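Local coordinates for protein MmoQ Response regulator (Methylococcus capsulatus, PDB 3LJX) that belongs, as its HDOD-containing piece, to a larger response regulator that probably makes cyclic di-GMP from two GTP with magnesium, at residues 28-33 against 86-91; 101-106 against 156-161; 127-132 against 217-222. All blocks are in the same frame, centred on the assembly; numbering follows the deposited sequence.

Contact 1. Residues 28-33 against 86-91; sequences LAQRED and FALSLS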
loop_
_atom_site.group_PDB
_atom_site.type_symbol
_atom_site.label_atom_id
_atom_site.label_comp_id
_atom_site.label_asym_id
_atom_site.label_seq_id
_atom_site.Cartn_x
_atom_site.Cartn_y
_atom_site.Cartn_z
ATOM N N LEU A 28 -21.232 4.550 -5.048
ATOM C CA LEU A 28 -21.606 3.838 -3.827
ATOM C C LEU A 28 -21.806 4.790 -2.638
ATOM O O LEU A 28 -22.739 4.639 -1.850
ATOM C CB LEU A 28 -20.536 2.803 -3.490
ATOM C CG LEU A 28 -20.981 1.679 -2.576
ATOM C CD1 LEU A 28 -22.166 0.952 -3.213
ATOM C CD2 LEU A 28 -19.809 0.722 -2.312
ATOM N N ALA A 29 -20.921 5.772 -2.509
ATOM C CA ALA A 29 -21.003 6.705 -1.399
ATOM C C ALA A 29 -22.298 7.533 -1.454
ATOM O O ALA A 29 -22.839 7.925 -0.418
ATOM C CB ALA A 29 -19.766 7.610 -1.366
ATOM N N GLN A 30 -22.790 7.786 -2.664
ATOM C CA GLN A 30 -24.018 8.558 -2.850
ATOM C C GLN A 30 -25.240 7.662 -2.852
ATOM O O GLN A 30 -26.363 8.138 -2.965
ATOM C CB GLN A 30 -23.971 9.337 -4.155
ATOM C CG GLN A 30 -22.982 10.463 -4.142
ATOM C CD GLN A 30 -22.562 10.880 -5.544
ATOM O OE1 GLN A 30 -21.810 11.838 -5.710
ATOM N NE2 GLN A 30 -23.041 10.164 -6.554
ATOM N N ARG A 31 -25.021 6.358 -2.743
ATOM C CA ARG A 31 -26.138 5.441 -2.761
ATOM C C ARG A 31 -26.884 5.562 -1.443
ATOM O O ARG A 31 -26.278 5.580 -0.373
ATOM C CB ARG A 31 -25.672 4.011 -3.023
ATOM C CG ARG A 31 -26.686 3.198 -3.813
ATOM C CD ARG A 31 -26.036 2.091 -4.638
ATOM N NE ARG A 31 -25.457 1.029 -3.819
ATOM C CZ ARG A 31 -26.040 0.484 -2.752
ATOM N NH1 ARG A 31 -27.237 0.892 -2.348
ATOM N NH2 ARG A 31 -25.418 -0.479 -2.086
ATOM N N GLU A 32 -28.205 5.670 -1.536
ATOM C CA GLU A 32 -29.054 5.862 -0.370
ATOM C C GLU A 32 -28.675 4.895 0.744
ATOM O O GLU A 32 -28.362 5.313 1.863
ATOM C CB GLU A 32 -30.524 5.666 -0.755
ATOM C CG GLU A 32 -31.535 6.151 0.280
ATOM C CD GLU A 32 -31.871 7.629 0.136
ATOM O OE1 GLU A 32 -30.959 8.430 -0.170
ATOM O OE2 GLU A 32 -33.054 7.986 0.334
ATOM N N ASP A 33 -28.685 3.603 0.429
ATOM C CA ASP A 33 -28.476 2.580 1.445
ATOM C C ASP A 33 -27.308 1.643 1.136
ATOM O O ASP A 33 -27.493 0.567 0.571
ATOM C CB ASP A 33 -29.764 1.782 1.662
ATOM C CG ASP A 33 -30.886 2.633 2.236
ATOM O OD1 ASP A 33 -31.919 2.799 1.549
ATOM O OD2 ASP A 33 -30.732 3.143 3.369
ATOM N N PHE A 86 -15.125 11.144 3.519
ATOM C CA PHE A 86 -13.861 11.024 2.803
ATOM C C PHE A 86 -14.104 10.460 1.413
ATOM O O PHE A 86 -13.492 10.906 0.426
ATOM C CB PHE A 86 -12.876 10.148 3.577
ATOM C CG PHE A 86 -12.182 10.881 4.681
ATOM C CD1 PHE A 86 -11.020 11.591 4.431
ATOM C CD2 PHE A 86 -12.710 10.893 5.965
ATOM C CE1 PHE A 86 -10.378 12.290 5.449
ATOM C CE2 PHE A 86 -12.081 11.596 6.989
ATOM C CZ PHE A 86 -10.914 12.297 6.730
ATOM N N ALA A 87 -15.003 9.480 1.337
ATOM C CA ALA A 87 -15.402 8.903 0.049
ATOM C C ALA A 87 -16.061 9.932 -0.886
ATOM O O ALA A 87 -15.749 9.982 -2.078
ATOM C CB ALA A 87 -16.299 7.693 0.254
ATOM N N LEU A 88 -16.946 10.767 -0.344
ATOM C CA LEU A 88 -17.605 11.795 -1.151
ATOM C C LEU A 88 -16.622 12.886 -1.528
ATOM O O LEU A 88 -16.887 13.676 -2.432
ATOM C CB LEU A 88 -18.773 12.431 -0.393
ATOM C CG LEU A 88 -19.949 11.531 -0.016
ATOM C CD1 LEU A 88 -20.823 12.220 1.025
ATOM C CD2 LEU A 88 -20.757 11.138 -1.245
ATOM N N SER A 89 -15.490 12.956 -0.837
ATOM C CA SER A 89 -14.554 14.046 -1.112
ATOM C C SER A 89 -13.880 13.874 -2.471
ATOM O O SER A 89 -13.363 14.832 -3.030
ATOM C CB SER A 89 -13.508 14.200 -0.004
ATOM O OG SER A 89 -12.529 13.185 -0.101
ATOM N N LEU A 90 -13.889 12.657 -3.010
ATOM C CA LEU A 90 -13.300 12.432 -4.329
ATOM C C LEU A 90 -13.981 13.301 -5.397
ATOM O O LEU A 90 -13.353 13.669 -6.392
ATOM C CB LEU A 90 -13.348 10.951 -4.723
ATOM C CG LEU A 90 -12.647 9.970 -3.784
ATOM C CD1 LEU A 90 -12.909 8.562 -4.246
ATOM C CD2 LEU A 90 -11.148 10.250 -3.682
ATOM N N SER A 91 -15.257 13.625 -5.184
ATOM C CA SER A 91 -15.970 14.586 -6.031
ATOM C C SER A 91 -15.029 15.695 -6.479
ATOM O O SER A 91 -14.974 16.038 -7.661
ATOM C CB SER A 91 -17.150 15.215 -5.280
ATOM O OG SER A 91 -18.151 14.261 -4.971
#

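Contact 2. Residues 101-106 against 156-161; sequences CEAFDY and EYSECL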
loop_
_atom_site.group_PDB
_atom_site.type_symbol
_atom_site.label_atom_id
_atom_site.label_comp_id
_atom_site.label_asym_id
_atom_site.label_seq_id
_atom_site.Cartn_x
_atom_site.Cartn_y
_atom_site.Cartn_z
ATOM N N CYS A 101 2.610 12.814 -13.302
ATOM C CA CYS A 101 3.951 12.280 -13.600
ATOM C C CYS A 101 3.972 11.446 -14.885
ATOM O O CYS A 101 3.610 10.261 -14.890
ATOM C CB CYS A 101 4.519 11.468 -12.431
ATOM S SG CYS A 101 6.193 10.835 -12.744
ATOM N N GLU A 102 4.414 12.077 -15.968
ATOM C CA GLU A 102 4.340 11.497 -17.306
ATOM C C GLU A 102 4.886 10.060 -17.388
ATOM O O GLU A 102 4.212 9.154 -17.907
ATOM C CB GLU A 102 5.059 12.420 -18.303
ATOM C CG GLU A 102 4.927 12.011 -19.761
ATOM C CD GLU A 102 5.424 13.088 -20.718
ATOM O OE1 GLU A 102 5.542 14.266 -20.299
ATOM O OE2 GLU A 102 5.689 12.756 -21.896
ATOM N N ALA A 103 6.094 9.851 -16.866
ATOM C CA ALA A 103 6.756 8.551 -16.981
ATOM C C ALA A 103 6.272 7.469 -15.991
ATOM O O ALA A 103 6.641 6.308 -16.121
ATOM C CB ALA A 103 8.280 8.720 -16.903
ATOM N N PHE A 104 5.446 7.840 -15.018
ATOM C CA PHE A 104 4.953 6.873 -14.032
ATOM C C PHE A 104 3.735 6.104 -14.543
ATOM O O PHE A 104 2.729 6.691 -14.957
ATOM C CB PHE A 104 4.613 7.564 -12.709
ATOM C CG PHE A 104 4.343 6.612 -11.561
ATOM C CD1 PHE A 104 5.380 5.857 -11.002
ATOM C CD2 PHE A 104 3.069 6.507 -11.009
ATOM C CE1 PHE A 104 5.145 4.991 -9.932
ATOM C CE2 PHE A 104 2.824 5.653 -9.936
ATOM C CZ PHE A 104 3.868 4.894 -9.395
ATOM N N ASP A 105 3.827 4.781 -14.487
ATOM C CA ASP A 105 2.750 3.922 -14.954
ATOM C C ASP A 105 1.690 3.763 -13.863
ATOM O O ASP A 105 1.745 2.826 -13.071
ATOM C CB ASP A 105 3.315 2.558 -15.364
ATOM C CG ASP A 105 2.307 1.715 -16.128
ATOM O OD1 ASP A 105 1.091 2.008 -16.042
ATOM O OD2 ASP A 105 2.727 0.748 -16.806
ATOM N N TYR A 106 0.725 4.675 -13.828
ATOM C CA TYR A 106 -0.276 4.679 -12.770
ATOM C C TYR A 106 -1.171 3.436 -12.806
ATOM O O TYR A 106 -1.451 2.831 -11.766
ATOM C CB TYR A 106 -1.121 5.946 -12.830
ATOM C CG TYR A 106 -0.390 7.226 -12.422
ATOM C CD1 TYR A 106 0.396 7.926 -13.332
ATOM C CD2 TYR A 106 -0.528 7.749 -11.133
ATOM C CE1 TYR A 106 1.042 9.113 -12.958
ATOM C CE2 TYR A 106 0.108 8.920 -10.752
ATOM C CZ TYR A 106 0.891 9.607 -11.662
ATOM O OH TYR A 106 1.535 10.772 -11.270
ATOM N N GLU A 156 10.382 16.167 -12.135
ATOM C CA GLU A 156 11.663 15.658 -11.662
ATOM C C GLU A 156 11.641 14.138 -11.632
ATOM O O GLU A 156 12.605 13.489 -12.039
ATOM C CB GLU A 156 12.006 16.209 -10.283
ATOM C CG GLU A 156 12.545 17.622 -10.324
ATOM C CD GLU A 156 14.060 17.680 -10.399
ATOM O OE1 GLU A 156 14.729 16.651 -10.164
ATOM O OE2 GLU A 156 14.584 18.769 -10.684
ATOM N N TYR A 157 10.533 13.567 -11.175
ATOM C CA TYR A 157 10.478 12.122 -11.025
ATOM C C TYR A 157 10.438 11.436 -12.390
ATOM O O TYR A 157 10.993 10.357 -12.539
ATOM C CB TYR A 157 9.316 11.681 -10.131
ATOM C CG TYR A 157 9.486 10.288 -9.555
ATOM C CD1 TYR A 157 10.665 9.917 -8.912
ATOM C CD2 TYR A 157 8.465 9.349 -9.641
ATOM C CE1 TYR A 157 10.822 8.646 -8.371
ATOM C CE2 TYR A 157 8.607 8.075 -9.101
ATOM C CZ TYR A 157 9.792 7.727 -8.469
ATOM O OH TYR A 157 9.941 6.456 -7.933
ATOM N N SER A 158 9.821 12.066 -13.388
ATOM C CA SER A 158 9.900 11.534 -14.764
ATOM C C SER A 158 11.341 11.420 -15.254
ATOM O O SER A 158 11.707 10.424 -15.873
ATOM C CB SER A 158 9.085 12.360 -15.753
ATOM O OG SER A 158 7.705 12.058 -15.653
ATOM N N GLU A 159 12.164 12.425 -14.972
ATOM C CA GLU A 159 13.591 12.307 -15.258
ATOM C C GLU A 159 14.182 11.054 -14.595
ATOM O O GLU A 159 14.812 10.228 -15.259
ATOM C CB GLU A 159 14.364 13.538 -14.789
ATOM C CG GLU A 159 14.042 14.824 -15.519
ATOM C CD GLU A 159 14.843 16.012 -14.973
ATOM O OE1 GLU A 159 15.894 15.774 -14.329
ATOM O OE2 GLU A 159 14.422 17.176 -15.184
ATOM N N CYS A 160 13.992 10.912 -13.286
ATOM C CA CYS A 160 14.546 9.755 -12.589
ATOM C C CYS A 160 14.068 8.447 -13.219
ATOM O O CYS A 160 14.854 7.542 -13.475
ATOM C CB CYS A 160 14.173 9.787 -11.113
ATOM S SG CYS A 160 14.777 11.244 -10.239
ATOM N N LEU A 161 12.773 8.361 -13.488
ATOM C CA LEU A 161 12.192 7.127 -13.997
ATOM C C LEU A 161 12.729 6.761 -15.377
ATOM O O LEU A 161 12.876 5.587 -15.699
ATOM C CB LEU A 161 10.664 7.231 -14.024
ATOM C CG LEU A 161 9.999 7.208 -12.641
ATOM C CD1 LEU A 161 8.494 7.298 -12.782
ATOM C CD2 LEU A 161 10.385 5.958 -11.866
#

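Contact 3. Residues 127-132 against 217-222; sequences ASTVAP and GRFARQ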
loop_
_atom_site.group_PDB
_atom_site.type_symbol
_atom_site.label_atom_id
_atom_site.label_comp_id
_atom_site.label_asym_id
_atom_site.label_seq_id
_atom_site.Cartn_x
_atom_site.Cartn_y
_atom_site.Cartn_z
ATOM N N ALA A 127 -2.435 -18.621 7.546
ATOM C CA ALA A 127 -1.384 -18.663 8.556
ATOM C C ALA A 127 -1.838 -18.015 9.862
ATOM O O ALA A 127 -3.012 -17.680 10.021
ATOM C CB ALA A 127 -0.106 -18.011 8.041
ATOM N N SER A 128 -0.914 -17.832 10.798
ATOM C CA SER A 128 -1.291 -17.271 12.089
ATOM C C SER A 128 -0.401 -16.123 12.554
ATOM O O SER A 128 -0.159 -15.988 13.750
ATOM C CB SER A 128 -1.296 -18.373 13.148
ATOM O OG SER A 128 -2.267 -19.346 12.831
ATOM N N THR A 129 0.088 -15.308 11.624
ATOM C CA THR A 129 0.979 -14.206 11.972
ATOM C C THR A 129 0.200 -12.931 12.288
ATOM O O THR A 129 0.245 -12.419 13.411
ATOM C CB THR A 129 1.997 -13.914 10.840
ATOM O OG1 THR A 129 1.315 -13.873 9.575
ATOM C CG2 THR A 129 3.044 -14.992 10.794
ATOM N N VAL A 130 -0.511 -12.418 11.292
ATOM C CA VAL A 130 -1.230 -11.160 11.440
ATOM C C VAL A 130 -2.687 -11.329 11.010
ATOM O O VAL A 130 -3.045 -12.333 10.387
ATOM C CB VAL A 130 -0.573 -10.061 10.583
ATOM C CG1 VAL A 130 0.899 -9.936 10.931
ATOM C CG2 VAL A 130 -0.721 -10.389 9.105
ATOM N N ALA A 131 -3.529 -10.361 11.361
ATOM C CA ALA A 131 -4.915 -10.356 10.887
ATOM C C ALA A 131 -4.902 -10.083 9.389
ATOM O O ALA A 131 -4.320 -9.090 8.941
ATOM C CB ALA A 131 -5.714 -9.290 11.607
ATOM N N PRO A 132 -5.524 -10.968 8.602
ATOM C CA PRO A 132 -5.479 -10.817 7.128
ATOM C C PRO A 132 -6.057 -9.502 6.603
ATOM O O PRO A 132 -5.525 -8.940 5.641
ATOM C CB PRO A 132 -6.273 -12.025 6.617
ATOM C CG PRO A 132 -6.082 -13.083 7.740
ATOM C CD PRO A 132 -6.037 -12.285 9.033
ATOM N N GLY A 217 10.215 -12.007 11.014
ATOM C CA GLY A 217 10.824 -12.709 9.896
ATOM C C GLY A 217 9.778 -13.448 9.083
ATOM O O GLY A 217 9.818 -13.455 7.850
ATOM N N ARG A 218 8.812 -14.052 9.769
ATOM C CA ARG A 218 7.806 -14.845 9.069
ATOM C C ARG A 218 6.876 -13.941 8.269
ATOM O O ARG A 218 6.543 -14.227 7.109
ATOM C CB ARG A 218 7.016 -15.719 10.037
ATOM C CG ARG A 218 6.156 -16.759 9.346
ATOM C CD ARG A 218 5.375 -17.558 10.361
ATOM N NE ARG A 218 5.964 -18.868 10.565
ATOM C CZ ARG A 218 5.443 -19.988 10.080
ATOM N NH1 ARG A 218 4.312 -19.942 9.384
ATOM N NH2 ARG A 218 6.046 -21.152 10.297
ATOM N N PHE A 219 6.477 -12.831 8.873
ATOM C CA PHE A 219 5.631 -11.882 8.171
ATOM C C PHE A 219 6.415 -11.292 6.991
ATOM O O PHE A 219 5.874 -11.149 5.894
ATOM C CB PHE A 219 5.139 -10.799 9.137
ATOM C CG PHE A 219 4.120 -9.864 8.549
ATOM C CD1 PHE A 219 3.191 -10.312 7.632
ATOM C CD2 PHE A 219 4.074 -8.534 8.949
ATOM C CE1 PHE A 219 2.245 -9.443 7.094
ATOM C CE2 PHE A 219 3.131 -7.661 8.422
ATOM C CZ PHE A 219 2.211 -8.121 7.492
ATOM N N ALA A 220 7.696 -10.986 7.202
ATOM C CA ALA A 220 8.526 -10.488 6.110
ATOM C C ALA A 220 8.537 -11.476 4.930
ATOM O O ALA A 220 8.384 -11.082 3.771
ATOM C CB ALA A 220 9.961 -10.191 6.593
ATOM N N ARG A 221 8.717 -12.759 5.219
ATOM C CA ARG A 221 8.727 -13.758 4.150
ATOM C C ARG A 221 7.359 -13.819 3.462
ATOM O O ARG A 221 7.276 -14.054 2.256
ATOM C CB ARG A 221 9.146 -15.131 4.672
ATOM C CG ARG A 221 10.661 -15.262 4.899
ATOM C CD ARG A 221 11.081 -16.668 5.365
ATOM N NE ARG A 221 10.774 -16.875 6.779
ATOM C CZ ARG A 221 11.537 -16.429 7.772
ATOM N NH1 ARG A 221 12.657 -15.755 7.506
ATOM N NH2 ARG A 221 11.184 -16.643 9.033
ATOM N N GLN A 222 6.289 -13.560 4.210
ATOM C CA GLN A 222 4.950 -13.548 3.617
ATOM C C GLN A 222 4.757 -12.360 2.692
ATOM O O GLN A 222 4.125 -12.475 1.627
ATOM C CB GLN A 222 3.877 -13.551 4.690
ATOM C CG GLN A 222 3.794 -14.858 5.504
ATOM C CD GLN A 222 2.887 -14.698 6.726
ATOM O OE1 GLN A 222 2.840 -13.620 7.345
ATOM N NE2 GLN A 222 2.164 -15.764 7.076
#

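Contact 1. Residues 28-33 against 86-91
Ala29 and Ala87 meet methyl to methyl in a small apolar contact of the HDOD domain, between the last turn of helix 19-29 and the C-terminal part of helix 80-88. The evidence for close approach is the backbone spacing: Ala29 CA lies 6.1 Å from Leu88 CA, the backbones coming close where the alanine side chain is small. Ala29 CB stands 3.8 Å from Ala87 CB, and both alanines are buried. One branch of Leu88 does the rest of the touching. Its CD2 comes within 3.7 Å of Ala29 CB and lies equally close, 3.7 Å, to Gln30 CG, so this single methyl rests against both residues. CG of Leu88 is turned away from its own carbonyl carbon (chi1 -63°), which swings the isobutyl group across to Ala29 and Gln30. Gln30, an exposed residue, contributes its aliphatic part, crossing Leu88 at a slant. Ser91 OG turns back to its own segment, bonding Leu88 O at 2.9 Å, and that carbonyl also accepts from Ser91 N. Beyond the pair, Ile25 of helix 19-29 and Ile43 of helix 36-43 also pack on Ala87. A weak hydrogen bond between Ala29 O and Arg84 NE joins the same two helices beside the contact. Between the two segments themselves, with 168 Å² buried and carbon meeting carbon throughout the close pairs, the chemistry implies adhesion by van der Waals and hydrophobic forces.

Contact 2. Residues 101-106 against 156-161
Ser158, on helix 154-163, accepts a hydrogen bond from the type I beta turn formed by Cys101 to Phe104, which leads into helix 106-125 of the HDOD domain. The bond, from Ala103 N to Ser158 OG, measures 3.0 Å and is nearly straight at 171°. The second partner of the serine oxygen is Pro154 O, one helical turn back, so the hydroxyl ties the turn to the first turn of the helix.

Apolar groups close around this bond. Ala103 CB sits 4.0 Å from Leu161 CB, while Leu161 CD1 reaches the edge of the Phe104 ring, 3.9 Å from Phe104 CD1 and near the ring plane. On the helix itself, Leu161 CG lies over one face of the Tyr157 ring, toward its rim. Cys101 SG approaches that ring at its edge instead, 75° off the normal, in a sulfur-aromatic contact. The sulfur points to the helix because it is trans to Cys101 N (chi1 -178°).

A second shell holds these groups in place. Tyr157 OH is hydrogen-bonded to Glu173 of helix 166-177, and Ala150 of helix 144-152 packs on both Cys101 and Phe104. Within the loop, Phe104 N bonds Cys101 O to close the turn. Asp105 is the N-cap of helix 106-125, its OD1 accepting from Ala108 N. Phe104 CD2 stands 3.6 Å above the centre of the Tyr106 ring, and the hydroxyl of that tyrosine, Tyr106 OH, accepts from Cys101 N at 3.1 Å.

Contact 3. Residues 127-132 against 217-222
The Phe219 ring carries Val130 on one face: CG1 stands 3.8 Å from the ring centroid and only 3° off the normal, a CH-pi contact centred on the ring. The other methyl, Val130 CG2, lies 3.7 Å from Phe219 CE1. The valine crosses the phenylalanine at about a right angle, and its chi1 of -55° turns both branches to the aromatic group. The amide of Gln222 is the second flat group. Thr129 OG1 donates to Gln222 OE1 over 2.7 Å, in the carbonyl plane and on a lone pair, with a C=O...donor angle of 110°. Near the amide's nitrogen end is a methyl, Ala127 CB, 3.3 Å from Gln222 NE2. Thr129 thus divides its two branches, the hydroxyl taking the glutamine while CG2 rests on the aliphatic chain of Arg218, 3.5 Å from its CD. The backbone O of Thr129 accepts a hydrogen bond from Arg215, and Leu138 and Ala201 pack on Phe219. The whole is a helix-connecting loop laid against the flank of a third helix: residues 127-132 join helices 106-125 and 132-141 and dock on helix 214-233 in this all-helical fold.

The three contacts are spread over one all-helical chain, their centres 31 to 33 Å apart, and none touches another; the nearest atoms of contacts 1 and 2 are still about 13 Å apart. Contact 1 closes along the chain before either of the others opens. Contacts 2 and 3 cross in sequence, since 127-132 falls between 101-106 and 156-161 while 217-222 comes after both, so their segments alternate; they lie on opposite sides of the chain's centre. Helix 106-125 links them, beginning at the loop of contact 2 and ending just ahead of that of contact 3. Contact 3 brings helix 214-233, late in the chain, against the loop between helices 106-125 and 132-141, knitting it onto the same compact body.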